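Local coordinates for protein TetR family transcriptional repressor LfrR (Mycobacterium smegmatis, PDB 2V57) that represses transcription of the lfrRA drug-efflux operon by binding directly to the lfrR-lfrA promoter region, at residues L59-A64 against L113-L118; H66-S71 against A119-I124; S95-G100 against A158-A163. All coordinates share one frame; numbering follows the deposited sequence.

Interaction 1: residues L59-A64 against L113-L118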
# COMPACT_ATOMS: atom_id res chain seq x y z
N LEU B 59 1.35 20.45 2.34
CA LEU B 59 -0.02 20.11 1.99
C LEU B 59 -0.21 18.60 2.10
O LEU B 59 -1.24 18.13 2.61
CB LEU B 59 -0.40 20.61 0.58
CG LEU B 59 -1.75 20.10 0.05
CD1 LEU B 59 -2.90 20.51 0.95
CD2 LEU B 59 -1.98 20.61 -1.36
N LEU B 60 0.81 17.85 1.69
CA LEU B 60 0.74 16.39 1.72
C LEU B 60 0.56 15.86 3.14
O LEU B 60 -0.23 14.96 3.39
CB LEU B 60 1.99 15.79 1.06
CG LEU B 60 1.91 15.35 -0.41
CD1 LEU B 60 1.00 16.22 -1.27
CD2 LEU B 60 3.32 15.21 -1.05
N ARG B 61 1.33 16.43 4.08
CA ARG B 61 1.20 16.05 5.48
C ARG B 61 -0.16 16.46 6.06
O ARG B 61 -0.84 15.66 6.74
CB ARG B 61 2.39 16.60 6.27
CG ARG B 61 3.75 16.09 5.72
CD ARG B 61 4.88 17.08 6.01
NE ARG B 61 6.06 16.79 5.20
CZ ARG B 61 7.21 16.35 5.70
NH1 ARG B 61 7.32 16.19 7.00
NH2 ARG B 61 8.24 16.09 4.91
N ALA B 62 -0.60 17.68 5.77
CA ALA B 62 -1.95 18.12 6.14
C ALA B 62 -3.08 17.23 5.58
O ALA B 62 -4.05 16.92 6.29
CB ALA B 62 -2.19 19.57 5.73
N LEU B 63 -2.96 16.81 4.33
CA LEU B 63 -3.99 15.98 3.70
C LEU B 63 -4.04 14.64 4.43
O LEU B 63 -5.11 14.11 4.74
CB LEU B 63 -3.65 15.75 2.22
CG LEU B 63 -4.52 14.78 1.40
CD1 LEU B 63 -5.89 15.34 1.22
CD2 LEU B 63 -3.89 14.50 0.03
N ALA B 64 -2.85 14.09 4.71
CA ALA B 64 -2.75 12.80 5.40
C ALA B 64 -3.37 12.87 6.80
O ALA B 64 -4.16 12.00 7.19
CB ALA B 64 -1.28 12.32 5.43
N LEU B 113 7.75 9.91 3.57
CA LEU B 113 8.33 11.21 3.94
C LEU B 113 9.27 11.12 5.12
O LEU B 113 9.76 12.14 5.60
CB LEU B 113 7.22 12.22 4.28
CG LEU B 113 6.16 12.42 3.20
CD1 LEU B 113 5.11 13.41 3.69
CD2 LEU B 113 6.80 12.91 1.91
N ALA B 114 9.52 9.91 5.62
CA ALA B 114 10.31 9.77 6.83
C ALA B 114 9.87 10.79 7.88
O ALA B 114 10.68 11.58 8.37
CB ALA B 114 11.82 9.91 6.51
N ASP B 115 8.60 10.74 8.25
CA ASP B 115 7.97 11.75 9.11
C ASP B 115 7.37 11.05 10.33
O ASP B 115 6.19 10.66 10.29
CB ASP B 115 6.87 12.45 8.31
CG ASP B 115 6.14 13.53 9.09
OD1 ASP B 115 6.38 13.70 10.30
OD2 ASP B 115 5.28 14.21 8.48
N PRO B 116 8.18 10.84 11.37
CA PRO B 116 7.78 10.16 12.60
C PRO B 116 6.62 10.88 13.27
O PRO B 116 5.81 10.25 13.94
CB PRO B 116 9.03 10.25 13.49
CG PRO B 116 10.15 10.59 12.56
CD PRO B 116 9.57 11.32 11.41
N GLU B 117 6.55 12.19 13.10
CA GLU B 117 5.42 12.93 13.68
C GLU B 117 4.10 12.52 13.03
O GLU B 117 3.07 12.41 13.71
CB GLU B 117 5.63 14.45 13.56
CG GLU B 117 4.39 15.25 13.90
CD GLU B 117 3.88 14.99 15.32
OE1 GLU B 117 4.68 14.56 16.19
OE2 GLU B 117 2.67 15.20 15.55
N LEU B 118 4.11 12.30 11.71
CA LEU B 118 2.90 11.88 11.03
C LEU B 118 2.59 10.44 11.42
O LEU B 118 1.42 10.06 11.52
CB LEU B 118 3.03 12.02 9.51
CG LEU B 118 1.76 11.90 8.67
CD1 LEU B 118 0.75 13.05 9.00
CD2 LEU B 118 2.11 11.89 7.19
O HOH W 1 9.66 14.87 8.37
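R61 reaches out from helix 56-77 and lays its side chain across two residues of 113-118, L113 CD1 lying over one face of the guanidinium and D115 coming in at a slant. CG stands beside the backbone N (chi1 -58°) and the chain runs extended from CG to NE, which carries the charged end across to the other segment. The aliphatic part is used as well as the charge: R61 CG lies 3.6 Å from L113 CD1, and the same methyl also touches NE. At the far end R61 NH1 forms a salt bridge with D115 OD2 at 3.2 Å; the guanidinium and carboxylate planes are turned 34° apart, so the two groups meet obliquely through one nitrogen and one oxygen. A water in the guanidinium plane accepts from R61 NH1 at 3.0 Å and donates weakly to A114 O, while R61 NE bonds to T57 OG1, which helps fix the rotation of the group.

The acidic partner is itself a helix N-cap. A114 ends helix 109-112 in a Schellman motif, and D115 then starts helix 116-123, its OD1 accepting a weak bond of 3.0 Å from L118 N. The two carboxylate oxygens thus divide their work, OD1 turned to its own helix and OD2 to the first helix beyond the helix-turn-helix of this TetR-family repressor.

One turn further along helix 56-77, at A64, the contact becomes apolar. L118 sets both methyls against the helix: CD2 meets A64 CB at 3.8 Å, and CD1 lies 3.8 Å from R61 O. E109 and P110 of helix 109-112 also touch L118, and A114 packs on T32 of the second subunit.

Interaction 2: residues H66-S71 against A119-I124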
# COMPACT_ATOMS: atom_id res chain seq x y z
N HIS B 66 -5.75 14.98 7.61
CA HIS B 66 -7.18 15.13 7.36
C HIS B 66 -7.86 13.80 7.04
O HIS B 66 -8.91 13.49 7.62
CB HIS B 66 -7.43 16.16 6.25
CG HIS B 66 -8.89 16.38 5.93
ND1 HIS B 66 -9.77 16.92 6.84
CD2 HIS B 66 -9.60 16.16 4.80
CE1 HIS B 66 -10.97 17.00 6.29
NE2 HIS B 66 -10.89 16.54 5.05
N VAL B 67 -7.25 13.00 6.16
CA VAL B 67 -7.78 11.68 5.84
C VAL B 67 -7.81 10.73 7.04
O VAL B 67 -8.79 10.01 7.22
CB VAL B 67 -7.04 11.02 4.64
CG1 VAL B 67 -7.57 9.61 4.41
CG2 VAL B 67 -7.23 11.87 3.39
N HIS B 68 -6.74 10.71 7.84
CA HIS B 68 -6.76 9.92 9.08
C HIS B 68 -7.91 10.38 10.00
O HIS B 68 -8.60 9.55 10.61
CB HIS B 68 -5.43 10.01 9.82
CG HIS B 68 -5.39 9.23 11.09
ND1 HIS B 68 -5.43 7.85 11.12
CD2 HIS B 68 -5.35 9.62 12.39
CE1 HIS B 68 -5.39 7.43 12.37
NE2 HIS B 68 -5.34 8.49 13.16
N ASP B 69 -8.12 11.70 10.07
CA ASP B 69 -9.27 12.26 10.82
C ASP B 69 -10.61 11.72 10.29
O ASP B 69 -11.50 11.35 11.07
CB ASP B 69 -9.32 13.78 10.70
CG ASP B 69 -8.23 14.50 11.48
OD1 ASP B 69 -7.62 13.91 12.40
OD2 ASP B 69 -8.02 15.68 11.14
N LEU B 70 -10.76 11.73 8.97
CA LEU B 70 -12.00 11.26 8.34
C LEU B 70 -12.21 9.79 8.63
O LEU B 70 -13.34 9.34 8.85
CB LEU B 70 -11.95 11.47 6.85
CG LEU B 70 -11.94 12.93 6.39
CD1 LEU B 70 -11.63 13.00 4.90
CD2 LEU B 70 -13.28 13.54 6.71
N SER B 71 -11.11 9.04 8.64
CA SER B 71 -11.16 7.60 8.89
C SER B 71 -11.69 7.32 10.30
O SER B 71 -12.56 6.45 10.50
CB SER B 71 -9.77 7.00 8.71
OG SER B 71 -9.75 5.66 9.13
N ALA B 119 3.63 9.64 11.64
CA ALA B 119 3.43 8.26 12.07
C ALA B 119 2.72 8.24 13.43
O ALA B 119 1.82 7.42 13.66
CB ALA B 119 4.75 7.53 12.15
N ALA B 120 3.13 9.13 14.33
CA ALA B 120 2.50 9.25 15.66
C ALA B 120 1.05 9.69 15.52
O ALA B 120 0.16 9.21 16.25
CB ALA B 120 3.29 10.24 16.57
N TYR B 121 0.79 10.61 14.60
CA TYR B 121 -0.58 11.06 14.35
C TYR B 121 -1.49 9.91 13.91
O TYR B 121 -2.61 9.78 14.42
CB TYR B 121 -0.59 12.15 13.28
CG TYR B 121 -1.86 12.97 13.25
CD1 TYR B 121 -1.99 14.12 14.03
CD2 TYR B 121 -2.93 12.61 12.44
CE1 TYR B 121 -3.16 14.89 14.01
CE2 TYR B 121 -4.11 13.36 12.42
CZ TYR B 121 -4.22 14.49 13.19
OH TYR B 121 -5.39 15.23 13.14
N PHE B 122 -1.00 9.09 12.98
CA PHE B 122 -1.74 7.95 12.42
C PHE B 122 -2.01 6.88 13.48
O PHE B 122 -2.96 6.12 13.37
CB PHE B 122 -0.91 7.29 11.30
CG PHE B 122 -1.12 7.90 9.93
CD1 PHE B 122 -1.66 9.17 9.76
CD2 PHE B 122 -0.74 7.19 8.79
CE1 PHE B 122 -1.84 9.72 8.50
CE2 PHE B 122 -0.91 7.73 7.52
CZ PHE B 122 -1.46 8.99 7.37
N ASP B 123 -1.14 6.80 14.48
CA ASP B 123 -1.30 5.82 15.55
C ASP B 123 -2.60 6.01 16.32
O ASP B 123 -3.19 5.03 16.80
CB ASP B 123 -0.15 5.91 16.54
CG ASP B 123 1.12 5.30 16.02
OD1 ASP B 123 1.05 4.51 15.05
OD2 ASP B 123 2.19 5.61 16.58
N ILE B 124 -3.04 7.26 16.46
CA ILE B 124 -4.16 7.55 17.36
C ILE B 124 -5.45 7.06 16.75
O ILE B 124 -5.82 7.46 15.64
CB ILE B 124 -4.23 9.05 17.75
CG1 ILE B 124 -2.99 9.42 18.55
CG2 ILE B 124 -5.51 9.34 18.55
CD1 ILE B 124 -2.96 10.85 19.04
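H68 thrusts its imidazole at the end of helix 116-123, where it meets the Y121 and F122 side chains and the backbone of Y121, F122 and I124. NE2 is the donor to I124 O at 2.7 Å; the acceptor lies close to the ring plane and the N-H...O angle of 143° is moderately bent. One face of the imidazole lies over F122 CA, 3.7 Å from the ring centroid, in a CH-pi contact. H68 CE1 also lies close to F122 O, 2.9 Å away, a tight contact. The F122 ring itself runs nearly parallel to the imidazole but is slid aside until the two barely overlap, and F122 CE1 touches H68 CB at 3.8 Å. Y121 stands at a slant to the imidazole, completing an aromatic cluster, and its hydroxyl donates to the syn lone pair of D69 OD1 at 2.7 Å.

Outside this shell the supports differ. CG of H68 is anti to the backbone N (chi1 -180°), which carries the ring across to the neighbouring helix. I124 O also takes a weak bond from N72 ND2, one turn further along the same helix as H68. F122 is backed by A64 and P110, and Y121 leans on R65.

The two helical segments run almost parallel, their axes 10.1 Å apart at an angle of 10°. Such side-by-side packing along the long helix that leads out of the DNA-binding domain belongs to the all-helical TetR fold.

Interaction 3: residues S95-G100 against A158-A163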
# COMPACT_ATOMS: atom_id res chain seq x y z
N SER B 95 -17.70 2.18 5.65
CA SER B 95 -17.29 3.49 6.13
C SER B 95 -15.89 3.84 5.64
O SER B 95 -15.65 4.98 5.22
CB SER B 95 -17.37 3.56 7.67
OG SER B 95 -16.23 2.98 8.31
N GLN B 96 -14.97 2.88 5.66
CA GLN B 96 -13.61 3.10 5.16
C GLN B 96 -13.50 3.07 3.63
O GLN B 96 -12.72 3.83 3.05
CB GLN B 96 -12.62 2.10 5.78
CG GLN B 96 -12.67 2.11 7.30
CD GLN B 96 -12.28 3.46 7.90
OE1 GLN B 96 -11.17 3.94 7.70
NE2 GLN B 96 -13.20 4.06 8.66
N LEU B 97 -14.26 2.19 2.98
CA LEU B 97 -14.24 2.16 1.52
C LEU B 97 -14.67 3.53 0.97
O LEU B 97 -14.13 4.01 -0.04
CB LEU B 97 -15.13 1.05 0.96
CG LEU B 97 -14.97 0.71 -0.52
CD1 LEU B 97 -13.58 0.17 -0.85
CD2 LEU B 97 -16.07 -0.28 -0.98
N ASP B 98 -15.61 4.16 1.66
CA ASP B 98 -16.19 5.41 1.17
C ASP B 98 -15.23 6.60 1.28
O ASP B 98 -15.52 7.68 0.79
CB ASP B 98 -17.52 5.70 1.88
CG ASP B 98 -18.64 4.75 1.45
OD1 ASP B 98 -18.51 4.06 0.42
OD2 ASP B 98 -19.66 4.68 2.17
N LEU B 99 -14.08 6.40 1.92
CA LEU B 99 -13.06 7.44 1.98
C LEU B 99 -12.48 7.66 0.58
O LEU B 99 -11.98 8.73 0.28
CB LEU B 99 -11.93 7.08 2.96
CG LEU B 99 -12.27 6.89 4.45
CD1 LEU B 99 -11.11 6.25 5.22
CD2 LEU B 99 -12.67 8.21 5.08
N GLY B 100 -12.51 6.62 -0.26
CA GLY B 100 -12.04 6.74 -1.62
C GLY B 100 -10.55 6.46 -1.80
O GLY B 100 -9.83 6.21 -0.83
N ALA B 158 -6.88 -3.02 -1.68
CA ALA B 158 -7.29 -3.86 -2.80
C ALA B 158 -8.67 -3.38 -3.25
O ALA B 158 -8.99 -3.37 -4.45
CB ALA B 158 -7.33 -5.31 -2.40
N GLY B 159 -9.50 -3.02 -2.27
CA GLY B 159 -10.82 -2.48 -2.53
C GLY B 159 -10.78 -1.17 -3.31
O GLY B 159 -11.50 -1.03 -4.28
N TYR B 160 -9.95 -0.22 -2.88
CA TYR B 160 -9.86 1.04 -3.64
C TYR B 160 -9.38 0.81 -5.06
O TYR B 160 -9.82 1.49 -6.00
CB TYR B 160 -8.95 2.07 -2.97
CG TYR B 160 -9.29 2.37 -1.53
CD1 TYR B 160 -10.52 2.93 -1.19
CD2 TYR B 160 -8.38 2.11 -0.52
CE1 TYR B 160 -10.82 3.21 0.12
CE2 TYR B 160 -8.68 2.37 0.79
CZ TYR B 160 -9.91 2.91 1.11
OH TYR B 160 -10.20 3.18 2.43
N GLU B 161 -8.45 -0.13 -5.23
CA GLU B 161 -7.92 -0.43 -6.55
C GLU B 161 -8.99 -1.04 -7.43
O GLU B 161 -9.14 -0.66 -8.60
CB GLU B 161 -6.74 -1.41 -6.46
CG GLU B 161 -5.64 -0.99 -5.51
CD GLU B 161 -4.56 -0.18 -6.18
OE1 GLU B 161 -4.89 0.67 -7.03
OE2 GLU B 161 -3.37 -0.40 -5.85
N ALA B 162 -9.73 -1.99 -6.88
CA ALA B 162 -10.81 -2.64 -7.62
C ALA B 162 -11.85 -1.61 -8.06
O ALA B 162 -12.43 -1.72 -9.14
CB ALA B 162 -11.46 -3.73 -6.77
N ALA B 163 -12.05 -0.61 -7.21
CA ALA B 163 -13.03 0.44 -7.46
C ALA B 163 -12.59 1.37 -8.60
O ALA B 163 -13.42 1.83 -9.37
CB ALA B 163 -13.27 1.23 -6.22
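G159 opens the contact on helix 147-164, and because it has no side chain, L97 CD1 can settle 4.0 Å from its carbonyl carbon. The helix is one of the last two of the chain; in the TetR fold this pair usually builds the dimer interface, and here its other sides do meet the second subunit, A158 packing on W147 and E161 and A162 on R150 of that chain. The side facing 95-100 is turned inward, to the end of helix 85-97 and the type I turn from L97 to G100.

Y160, next in sequence, carries most of the contact. CG stands anti to its own carbonyl carbon (chi1 -54°), and from there the ring slides past L97 in the opposite direction and pushes its hydroxyl into the helix end. Edge and face of the ring have different partners. L97 CD1 touches Y160 CD1 at 4.1 Å. L97 O comes in at the edge, in the plane of the ring, 3.4 Å from CE1. G100 O lies over one face, offset toward the rim and 3.3 Å from the same carbon. G100, with positive phi, is where the chain leaves the helical conformation, and this turn brings its carbonyl over the tyrosine. W153, V103 and L104 pack round the aromatic side chain.

Q96 uses its amide elsewhere, OE1 bonding to S71 OG of helix 56-77 and NE2 to S95 OG, and offers Y160 its backbone. The hydroxyl of Y160 donates to Q96 O at 2.7 Å from above the carbonyl plane, while L99 N reaches the same oxygen at 3.1 Å from the opposite face.

Helix 56-77 carries interactions 1 and 2 and is touched by interaction 3. Interactions 1 and 2 are consecutive along it and along helix 116-123, with centres about 10 Å apart; they join where A64 O lies 3.5 Å from F122 CE1. Interaction 3 lies deeper in the regulatory part, its centre about 17 Å from that of interaction 2, yet the two touch: S71 OG and Q96 OE1 are 2.6 Å apart, probably hydrogen-bonded, and L70 and S71 pack on L99. Interactions 1 and 3 do not meet, their nearest atoms being about 9 Å apart, though both reach the second subunit. The series therefore runs from the helix following the DNA-binding motif towards a helix that packs on the second subunit, as in other TetR-family dimers.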